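Local coordinates for protein (glyceraldehyde 3-phosphate dehydrogenase) (Sulfolobus solfataricus, PDB 1B7G) that catalyses the phosphorylating oxidation of glyceraldehyde 3-phosphate in glycolysis, using NADP in preference to NAD as cofactor, at residues Ala17-Lys22 / Glu330-Leu335; Ser138-Ala143 / His219-Asn224; Asn308-Arg313 / Glu322-Ile327. The protein carries 1 engineered substitution. All blocks are in the same frame, centred on the assembly; numbering follows the deposited sequence.

Contacts 1 and 3 are neighbours, with centres about 11 Å apart. Both use helix 321-331, and they touch directly where Ala-19 CB lies 3.8 Å from Ile-309 CD1. Contact 1 sets the end of helix 321-331 against helix 11-21, and contact 3 pairs helices 304-315 and 321-331, on the same side of the chain's centre. Contact 2 stands apart, its centre about 22 Å from that of either other contact and its nearest atoms about 11 Å from contact 1 and about 8 Å from contact 3. It is the one that holds active-site residues, Cys-139 and His-219, together with a bound sulfate. In sequence, contacts 2 and 3 both fall between the two halves of contact 1.

Contact 1: residues Ala17-Lys22 / Glu330-Leu335; sequences ADAIIK and ESLGIL
No ring, amide or guanidinium takes part where Ala-19 meets Leu-332, so there are no faces or edges to assign: this is a contact of methyls, methylenes and one water. The CD2 methyl of Leu-332 sits 3.5 Å from Ala-19 CB, and its other methyl, CD1, touches the same CB a little farther off. Leu-332 reaches across because CG stands anti to the carbonyl carbon (chi1 -64°). Beside this pair Lys-22 runs out fully extended, and its CD passes 4.0 Å from Leu-332 CD2, the two chains crossing at a slant. That course carries the ammonium to a water, which accepts from Lys-22 NZ at 2.9 Å and donates to Ser-331 O, linking the two segments with no direct hydrogen bond between them. Going the other way, Ser-331 CB rests 3.7 Å from Lys-22 O. The hydroxyl of Ser-331 is engaged outside the contact, with Ile-327 O one turn back and with Gln-23 NE2. Val-305 and Ile-309 of helix 304-315 also press on Ala-19. Helix 321-331 ends here in a Schellman motif, Gly-333 taking positive phi just after Leu-332. The contact thus sets the capped C-terminal end of the chain's last helix against helix 11-21, the first helix of the Rossmann-type nucleotide-binding domain, which follows strand 2-7.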
loop_
_atom_site.group_PDB
_atom_site.type_symbol
_atom_site.label_atom_id
_atom_site.label_comp_id
_atom_site.label_asym_id
_atom_site.label_seq_id
_atom_site.Cartn_x
_atom_site.Cartn_y
_atom_site.Cartn_z
ATOM N N ALA A 17 4.583 -1.748 -17.571
ATOM C CA ALA A 17 3.613 -1.117 -18.493
ATOM C C ALA A 17 3.339 0.316 -18.101
ATOM O O ALA A 17 3.472 1.210 -18.968
ATOM C CB ALA A 17 2.368 -1.956 -18.634
ATOM N N ASP A 18 3.100 0.601 -16.817
ATOM C CA ASP A 18 2.902 1.948 -16.358
ATOM C C ASP A 18 4.121 2.854 -16.566
ATOM O O ASP A 18 3.939 4.025 -16.945
ATOM C CB ASP A 18 2.450 2.017 -14.909
ATOM C CG ASP A 18 1.000 1.661 -14.690
ATOM O OD1 ASP A 18 0.247 1.410 -15.657
ATOM O OD2 ASP A 18 0.595 1.631 -13.512
ATOM N N ALA A 19 5.339 2.337 -16.374
ATOM C CA ALA A 19 6.528 3.165 -16.620
ATOM C C ALA A 19 6.710 3.495 -18.103
ATOM O O ALA A 19 7.190 4.594 -18.426
ATOM C CB ALA A 19 7.814 2.514 -16.092
ATOM N N ILE A 20 6.352 2.577 -18.969
ATOM C CA ILE A 20 6.431 2.754 -20.415
ATOM C C ILE A 20 5.489 3.893 -20.848
ATOM O O ILE A 20 5.898 4.810 -21.563
ATOM C CB ILE A 20 6.024 1.474 -21.127
ATOM C CG1 ILE A 20 7.150 0.428 -20.971
ATOM C CG2 ILE A 20 5.714 1.695 -22.623
ATOM C CD1 ILE A 20 6.674 -0.946 -21.345
ATOM N N ILE A 21 4.312 3.907 -20.225
ATOM C CA ILE A 21 3.342 4.961 -20.420
ATOM C C ILE A 21 3.917 6.300 -20.015
ATOM O O ILE A 21 3.720 7.292 -20.745
ATOM C CB ILE A 21 2.010 4.706 -19.681
ATOM C CG1 ILE A 21 1.381 3.439 -20.223
ATOM C CG2 ILE A 21 1.075 5.903 -19.875
ATOM C CD1 ILE A 21 0.101 2.957 -19.576
ATOM N N LYS A 22 4.718 6.367 -18.965
ATOM C CA LYS A 22 5.296 7.627 -18.540
ATOM C C LYS A 22 6.508 8.065 -19.344
ATOM O O LYS A 22 6.980 9.187 -19.110
ATOM C CB LYS A 22 5.655 7.580 -17.045
ATOM C CG LYS A 22 4.420 7.335 -16.180
ATOM C CD LYS A 22 4.836 7.373 -14.707
ATOM C CE LYS A 22 3.608 7.329 -13.803
ATOM N NZ LYS A 22 4.024 7.499 -12.387
ATOM N N GLU A 330 13.714 10.970 -13.853
ATOM C CA GLU A 330 12.803 12.090 -13.674
ATOM C C GLU A 330 11.365 11.649 -13.851
ATOM O O GLU A 330 10.493 12.007 -13.089
ATOM C CB GLU A 330 13.132 13.210 -14.705
ATOM C CG GLU A 330 12.444 14.521 -14.380
ATOM C CD GLU A 330 11.002 14.685 -14.753
ATOM O OE1 GLU A 330 10.482 14.005 -15.675
ATOM O OE2 GLU A 330 10.327 15.539 -14.111
ATOM N N SER A 331 11.094 10.896 -14.934
ATOM C CA SER A 331 9.730 10.527 -15.213
ATOM C C SER A 331 9.143 9.580 -14.155
ATOM O O SER A 331 7.903 9.477 -14.084
ATOM C CB SER A 331 9.598 9.864 -16.583
ATOM O OG SER A 331 10.348 8.659 -16.666
ATOM N N LEU A 332 9.989 8.752 -13.517
ATOM C CA LEU A 332 9.381 7.744 -12.607
ATOM C C LEU A 332 9.463 8.190 -11.168
ATOM O O LEU A 332 9.155 7.394 -10.264
ATOM C CB LEU A 332 10.094 6.405 -12.793
ATOM C CG LEU A 332 9.949 5.766 -14.186
ATOM C CD1 LEU A 332 10.609 4.393 -14.183
ATOM C CD2 LEU A 332 8.479 5.611 -14.565
ATOM N N GLY A 333 9.992 9.385 -10.970
ATOM C CA GLY A 333 10.145 9.983 -9.659
ATOM C C GLY A 333 11.147 9.236 -8.785
ATOM O O GLY A 333 10.899 9.083 -7.587
ATOM N N ILE A 334 12.276 8.844 -9.358
ATOM C CA ILE A 334 13.307 8.104 -8.634
ATOM C C ILE A 334 14.051 9.062 -7.717
ATOM O O ILE A 334 14.261 10.225 -8.052
ATOM C CB ILE A 334 14.263 7.399 -9.604
ATOM C CG1 ILE A 334 13.564 6.374 -10.493
ATOM C CG2 ILE A 334 15.436 6.735 -8.887
ATOM C CD1 ILE A 334 12.648 5.393 -9.774
ATOM N N LEU A 335 14.384 8.628 -6.509
ATOM C CA LEU A 335 15.041 9.502 -5.551
ATOM C C LEU A 335 16.509 9.243 -5.326
ATOM O O LEU A 335 17.031 8.195 -5.637
ATOM C CB LEU A 335 14.301 9.300 -4.194
ATOM C CG LEU A 335 12.801 9.584 -4.210
ATOM C CD1 LEU A 335 12.161 9.139 -2.877
ATOM C CD2 LEU A 335 12.538 11.071 -4.458
HETATM O O HOH W 1 6.314 9.087 -11.692
#

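Contact 2: residues Ser138-Ala143 / His219-Asn224; sequences SCNTTA and HMHFIN. With SO4 (sulfate ion), chain C.
Asn-140 and His-221 make the direct hydrogen bond between helix 139-152 and strand 219-227. His-221 NE2 donates to Asn-140 OD1 at 2.6 Å, nearly straight at 174°. The oxygen lies in the imidazole plane, yet the donor stands well above the plane of the amide carbonyl, the two flat groups being turned 55° apart. Asn-140 CG lies anti to the carbonyl carbon (chi1 -77°), which brings the amide to both histidines and the sulfate. Against His-219, ND2 of this amide lies over one ring face, toward the rim and 3.1 Å from His-219 CD2, while His-219 ND1 accepts from the backbone N of Arg-167. Apolar contact is slight, with Ala-143 CB near His-221 CE1.

The third kind of interaction is with a sulfate, probably from the crystallisation liquor, at the start of the helix. Asn-140 gives it two bonds, N to O3 at 2.8 Å and ND2 to O2 at 2.9 Å, and Ser-138 OG donates to O4. Ser-138 is also the N-cap residue, its OG accepting from Thr-141 N, while Arg-166 and His-193 add further donors. With an alanine here instead of Asn-140, His-221 NE2 would probably lose this acceptor and the anion its side-chain amide donor.

Cys-139, the nucleophile by similarity, forms the catalytic site with His-219; its SG is 5.5 Å from His-219 NE2. The sulfate's partners belong to the inorganic phosphate site, so it probably marks where phosphate binds. Amide and hydroxyl donors at a helix N-terminus suit an anion, and the helix end would probably add to its attraction.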
loop_
_atom_site.group_PDB
_atom_site.type_symbol
_atom_site.label_atom_id
_atom_site.label_comp_id
_atom_site.label_asym_id
_atom_site.label_seq_id
_atom_site.Cartn_x
_atom_site.Cartn_y
_atom_site.Cartn_z
ATOM N N SER A 138 18.093 -10.143 -11.353
ATOM C CA SER A 138 16.988 -10.219 -10.391
ATOM C C SER A 138 16.957 -9.016 -9.493
ATOM O O SER A 138 17.900 -8.214 -9.389
ATOM C CB SER A 138 17.145 -11.520 -9.534
ATOM O OG SER A 138 18.212 -11.254 -8.581
ATOM N N CYS A 139 15.893 -8.895 -8.685
ATOM C CA CYS A 139 15.745 -7.797 -7.754
ATOM C C CYS A 139 16.914 -7.687 -6.758
ATOM O O CYS A 139 17.415 -6.608 -6.493
ATOM C CB CYS A 139 14.435 -8.044 -6.924
ATOM S SG CYS A 139 12.980 -8.256 -8.020
ATOM N N ASN A 140 17.314 -8.820 -6.142
ATOM C CA ASN A 140 18.403 -8.691 -5.151
ATOM C C ASN A 140 19.743 -8.587 -5.853
ATOM O O ASN A 140 20.637 -7.927 -5.331
ATOM C CB ASN A 140 18.347 -9.882 -4.166
ATOM C CG ASN A 140 17.217 -9.658 -3.161
ATOM O OD1 ASN A 140 17.087 -8.567 -2.608
ATOM N ND2 ASN A 140 16.405 -10.660 -2.915
ATOM N N THR A 141 19.861 -9.130 -7.087
ATOM C CA THR A 141 21.144 -8.975 -7.789
ATOM C C THR A 141 21.321 -7.501 -8.147
ATOM O O THR A 141 22.398 -6.910 -8.077
ATOM C CB THR A 141 21.192 -9.827 -9.058
ATOM O OG1 THR A 141 20.858 -11.191 -8.748
ATOM C CG2 THR A 141 22.601 -9.803 -9.663
ATOM N N THR A 142 20.196 -6.894 -8.595
ATOM C CA THR A 142 20.226 -5.462 -8.920
ATOM C C THR A 142 20.679 -4.617 -7.760
ATOM O O THR A 142 21.456 -3.667 -7.919
ATOM C CB THR A 142 18.859 -4.976 -9.415
ATOM O OG1 THR A 142 18.483 -5.661 -10.623
ATOM C CG2 THR A 142 18.866 -3.479 -9.716
ATOM N N ALA A 143 20.138 -4.886 -6.540
ATOM C CA ALA A 143 20.478 -4.050 -5.401
ATOM C C ALA A 143 21.972 -4.210 -5.064
ATOM O O ALA A 143 22.617 -3.219 -4.777
ATOM C CB ALA A 143 19.595 -4.423 -4.200
ATOM N N HIS A 219 12.891 -7.404 0.983
ATOM C CA HIS A 219 14.071 -8.167 1.311
ATOM C C HIS A 219 15.014 -7.267 2.101
ATOM O O HIS A 219 14.888 -6.041 2.006
ATOM C CB HIS A 219 14.832 -8.540 0.034
ATOM C CG HIS A 219 14.078 -9.314 -0.982
ATOM N ND1 HIS A 219 13.459 -10.505 -0.731
ATOM C CD2 HIS A 219 13.850 -9.065 -2.303
ATOM C CE1 HIS A 219 12.918 -10.995 -1.816
ATOM N NE2 HIS A 219 13.161 -10.116 -2.812
ATOM N N MET A 220 16.030 -7.882 2.719
ATOM C CA MET A 220 17.105 -7.169 3.329
ATOM C C MET A 220 18.445 -7.834 3.024
ATOM O O MET A 220 18.587 -9.057 2.937
ATOM C CB MET A 220 17.033 -6.904 4.849
ATOM C CG MET A 220 16.202 -5.664 5.190
ATOM S SD MET A 220 16.236 -5.210 6.911
ATOM C CE MET A 220 17.869 -4.402 6.978
ATOM N N HIS A 221 19.468 -6.959 2.857
ATOM C CA HIS A 221 20.820 -7.453 2.631
ATOM C C HIS A 221 21.770 -7.013 3.757
ATOM O O HIS A 221 21.708 -5.950 4.277
ATOM C CB HIS A 221 21.483 -6.993 1.314
ATOM C CG HIS A 221 20.745 -7.434 0.077
ATOM N ND1 HIS A 221 21.403 -7.585 -1.145
ATOM C CD2 HIS A 221 19.465 -7.742 -0.136
ATOM C CE1 HIS A 221 20.480 -8.008 -2.042
ATOM N NE2 HIS A 221 19.323 -8.072 -1.452
ATOM N N PHE A 222 22.740 -7.907 4.021
ATOM C CA PHE A 222 23.719 -7.558 5.085
ATOM C C PHE A 222 25.092 -7.817 4.474
ATOM O O PHE A 222 25.327 -8.934 3.995
ATOM C CB PHE A 222 23.501 -8.395 6.338
ATOM C CG PHE A 222 22.110 -8.242 6.913
ATOM C CD1 PHE A 222 21.799 -7.147 7.695
ATOM C CD2 PHE A 222 21.115 -9.153 6.611
ATOM C CE1 PHE A 222 20.511 -6.990 8.197
ATOM C CE2 PHE A 222 19.825 -8.998 7.106
ATOM C CZ PHE A 222 19.530 -7.913 7.905
ATOM N N ILE A 223 25.845 -6.742 4.260
ATOM C CA ILE A 223 26.994 -6.940 3.375
ATOM C C ILE A 223 28.325 -6.464 3.931
ATOM O O ILE A 223 28.417 -5.682 4.830
ATOM C CB ILE A 223 26.835 -6.254 2.003
ATOM C CG1 ILE A 223 26.849 -4.741 2.235
ATOM C CG2 ILE A 223 25.585 -6.678 1.254
ATOM C CD1 ILE A 223 27.227 -4.019 0.937
ATOM N N ASN A 224 29.321 -7.169 3.398
ATOM C CA ASN A 224 30.699 -6.907 3.812
ATOM C C ASN A 224 31.523 -6.757 2.519
ATOM O O ASN A 224 31.660 -7.714 1.781
ATOM C CB ASN A 224 31.213 -8.053 4.662
ATOM C CG ASN A 224 32.683 -7.896 5.029
ATOM O OD1 ASN A 224 33.604 -7.720 4.223
ATOM N ND2 ASN A 224 32.933 -7.961 6.333
HETATM S S SO4 C . 16.170 -12.763 -6.017
HETATM O O1 SO4 C . 14.963 -13.542 -6.265
HETATM O O2 SO4 C . 16.621 -12.995 -4.537
HETATM O O3 SO4 C . 16.081 -11.312 -6.156
HETATM O O4 SO4 C . 17.188 -13.309 -6.933
#

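Contact 3: residues Asn308-Arg313 / Glu322-Ile327; sequences NIDAIR and EDSMRI
Ser-324 OG sits between Asp-310 and Arg-313 and binds both. It donates to Asp-310 OD1 at 2.7 Å, meeting the carboxylate on its anti side, and accepts from Arg-313 NH1 at 3.1 Å. The second bond is almost straight, 170°, and the hydroxyl lies in the guanidinium plane at its edge. OG of Ser-324 stands anti to the backbone N (chi1 -175°), which puts the hydroxyl within bonding distance of both side chains. There Arg-313 bends round it, CB and CD each 3.3 Å from Ser-324 OG. Carbon groups flank the polar atoms: Met-325 CG approaches Asp-310 OD2 to 3.3 Å, and Ile-327 CG2 lies 3.5 Å from Arg-313 NH2.

Farther out, both charged groups have mates of their own. Asp-310 OD2 forms a salt bridge with Arg-245, and Arg-313 NH2 one with Asp-25, which probably help to hold the carboxylate and the guanidinium in place around the serine. Thr-328 OG1, one turn on from Ser-324, hydrogen-bonds to Asp-310 OD1 and Arg-313 NH1, so the same two groups are gripped a second time. Tyr-125 of helix 121-128 packs on Arg-313 and Ser-324.

The short helical segments pass 9.4 Å apart with their directions at 145°, and the backbones come closest at Asp-310 and Ser-324. Helices 304-315 and 321-331, joined by a short loop, form an antiparallel helical hairpin. Its first helix packs on strands of the parallel Rossmann-type sheet, Ile-309 and Ile-312 on Met-26, and Ile-312 also on Ile-105.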
loop_
_atom_site.group_PDB
_atom_site.type_symbol
_atom_site.label_atom_id
_atom_site.label_comp_id
_atom_site.label_asym_id
_atom_site.label_seq_id
_atom_site.Cartn_x
_atom_site.Cartn_y
_atom_site.Cartn_z
ATOM N N ASN A 308 14.423 -1.878 -16.410
ATOM C CA ASN A 308 13.837 -2.370 -17.655
ATOM C C ASN A 308 13.665 -1.208 -18.658
ATOM O O ASN A 308 13.858 -1.411 -19.872
ATOM C CB ASN A 308 12.506 -3.070 -17.400
ATOM C CG ASN A 308 12.606 -4.539 -17.074
ATOM O OD1 ASN A 308 12.629 -5.387 -17.966
ATOM N ND2 ASN A 308 12.673 -4.863 -15.789
ATOM N N ILE A 309 13.350 -0.014 -18.148
ATOM C CA ILE A 309 13.234 1.141 -19.049
ATOM C C ILE A 309 14.573 1.478 -19.689
ATOM O O ILE A 309 14.702 1.617 -20.931
ATOM C CB ILE A 309 12.624 2.352 -18.340
ATOM C CG1 ILE A 309 11.229 2.069 -17.801
ATOM C CG2 ILE A 309 12.570 3.541 -19.339
ATOM C CD1 ILE A 309 10.257 1.449 -18.798
ATOM N N ASP A 310 15.661 1.511 -18.913
ATOM C CA ASP A 310 16.986 1.764 -19.495
ATOM C C ASP A 310 17.424 0.687 -20.445
ATOM O O ASP A 310 18.092 0.964 -21.475
ATOM C CB ASP A 310 18.013 1.970 -18.381
ATOM C CG ASP A 310 17.736 3.207 -17.568
ATOM O OD1 ASP A 310 17.309 4.218 -18.186
ATOM O OD2 ASP A 310 17.943 3.206 -16.333
ATOM N N ALA A 311 17.096 -0.577 -20.140
ATOM C CA ALA A 311 17.461 -1.691 -20.961
ATOM C C ALA A 311 16.840 -1.507 -22.366
ATOM O O ALA A 311 17.474 -1.898 -23.350
ATOM C CB ALA A 311 17.087 -3.049 -20.392
ATOM N N ILE A 312 15.601 -1.038 -22.416
ATOM C CA ILE A 312 14.972 -0.779 -23.720
ATOM C C ILE A 312 15.849 0.210 -24.488
ATOM O O ILE A 312 16.225 -0.022 -25.621
ATOM C CB ILE A 312 13.557 -0.202 -23.563
ATOM C CG1 ILE A 312 12.589 -1.304 -23.106
ATOM C CG2 ILE A 312 13.077 0.414 -24.870
ATOM C CD1 ILE A 312 11.315 -0.819 -22.435
ATOM N N ARG A 313 16.253 1.285 -23.838
ATOM C CA ARG A 313 17.074 2.294 -24.492
ATOM C C ARG A 313 18.416 1.761 -24.926
ATOM O O ARG A 313 18.838 2.073 -26.057
ATOM C CB ARG A 313 17.194 3.544 -23.609
ATOM C CG ARG A 313 15.844 4.176 -23.360
ATOM C CD ARG A 313 15.898 5.705 -23.408
ATOM N NE ARG A 313 14.575 6.264 -23.098
ATOM C CZ ARG A 313 14.099 6.449 -21.871
ATOM N NH1 ARG A 313 14.822 6.143 -20.774
ATOM N NH2 ARG A 313 12.873 6.953 -21.777
ATOM N N GLU A 322 23.701 8.057 -19.600
ATOM C CA GLU A 322 23.344 9.211 -18.808
ATOM C C GLU A 322 22.026 9.842 -19.234
ATOM O O GLU A 322 21.179 10.209 -18.378
ATOM C CB GLU A 322 24.482 10.214 -18.818
ATOM C CG GLU A 322 24.366 11.224 -17.680
ATOM C CD GLU A 322 24.995 10.669 -16.397
ATOM O OE1 GLU A 322 25.405 9.481 -16.342
ATOM O OE2 GLU A 322 25.115 11.460 -15.446
ATOM N N ASP A 323 21.829 10.045 -20.531
ATOM C CA ASP A 323 20.549 10.582 -21.009
ATOM C C ASP A 323 19.374 9.680 -20.617
ATOM O O ASP A 323 18.310 10.178 -20.220
ATOM C CB ASP A 323 20.565 10.720 -22.541
ATOM C CG ASP A 323 21.373 11.942 -22.968
ATOM O OD1 ASP A 323 21.635 12.836 -22.140
ATOM O OD2 ASP A 323 21.775 12.008 -24.133
ATOM N N SER A 324 19.483 8.386 -20.865
ATOM C CA SER A 324 18.423 7.427 -20.551
ATOM C C SER A 324 18.110 7.432 -19.046
ATOM O O SER A 324 17.000 7.737 -18.606
ATOM C CB SER A 324 18.790 5.999 -20.933
ATOM O OG SER A 324 17.718 5.096 -20.739
ATOM N N MET A 325 19.158 7.318 -18.239
ATOM C CA MET A 325 18.895 7.285 -16.779
ATOM C C MET A 325 18.267 8.578 -16.317
ATOM O O MET A 325 17.393 8.571 -15.436
ATOM C CB MET A 325 20.133 6.883 -16.032
ATOM C CG MET A 325 20.483 5.375 -16.155
ATOM S SD MET A 325 21.819 5.022 -14.975
ATOM C CE MET A 325 23.130 6.047 -15.601
ATOM N N ARG A 326 18.621 9.726 -16.927
ATOM C CA ARG A 326 17.991 10.970 -16.486
ATOM C C ARG A 326 16.502 10.972 -16.795
ATOM O O ARG A 326 15.706 11.355 -15.925
ATOM C CB ARG A 326 18.729 12.208 -17.001
ATOM C CG ARG A 326 17.893 13.473 -16.978
ATOM C CD ARG A 326 18.510 14.619 -17.776
ATOM N NE ARG A 326 19.953 14.636 -17.589
ATOM C CZ ARG A 326 20.874 14.309 -18.491
ATOM N NH1 ARG A 326 20.547 13.966 -19.732
ATOM N NH2 ARG A 326 22.160 14.334 -18.122
ATOM N N ILE A 327 16.071 10.493 -17.953
ATOM C CA ILE A 327 14.647 10.495 -18.303
ATOM C C ILE A 327 13.889 9.461 -17.469
ATOM O O ILE A 327 12.809 9.718 -16.957
ATOM C CB ILE A 327 14.440 10.272 -19.801
ATOM C CG1 ILE A 327 14.955 11.557 -20.536
ATOM C CG2 ILE A 327 13.014 10.011 -20.168
ATOM C CD1 ILE A 327 15.319 11.302 -21.979
#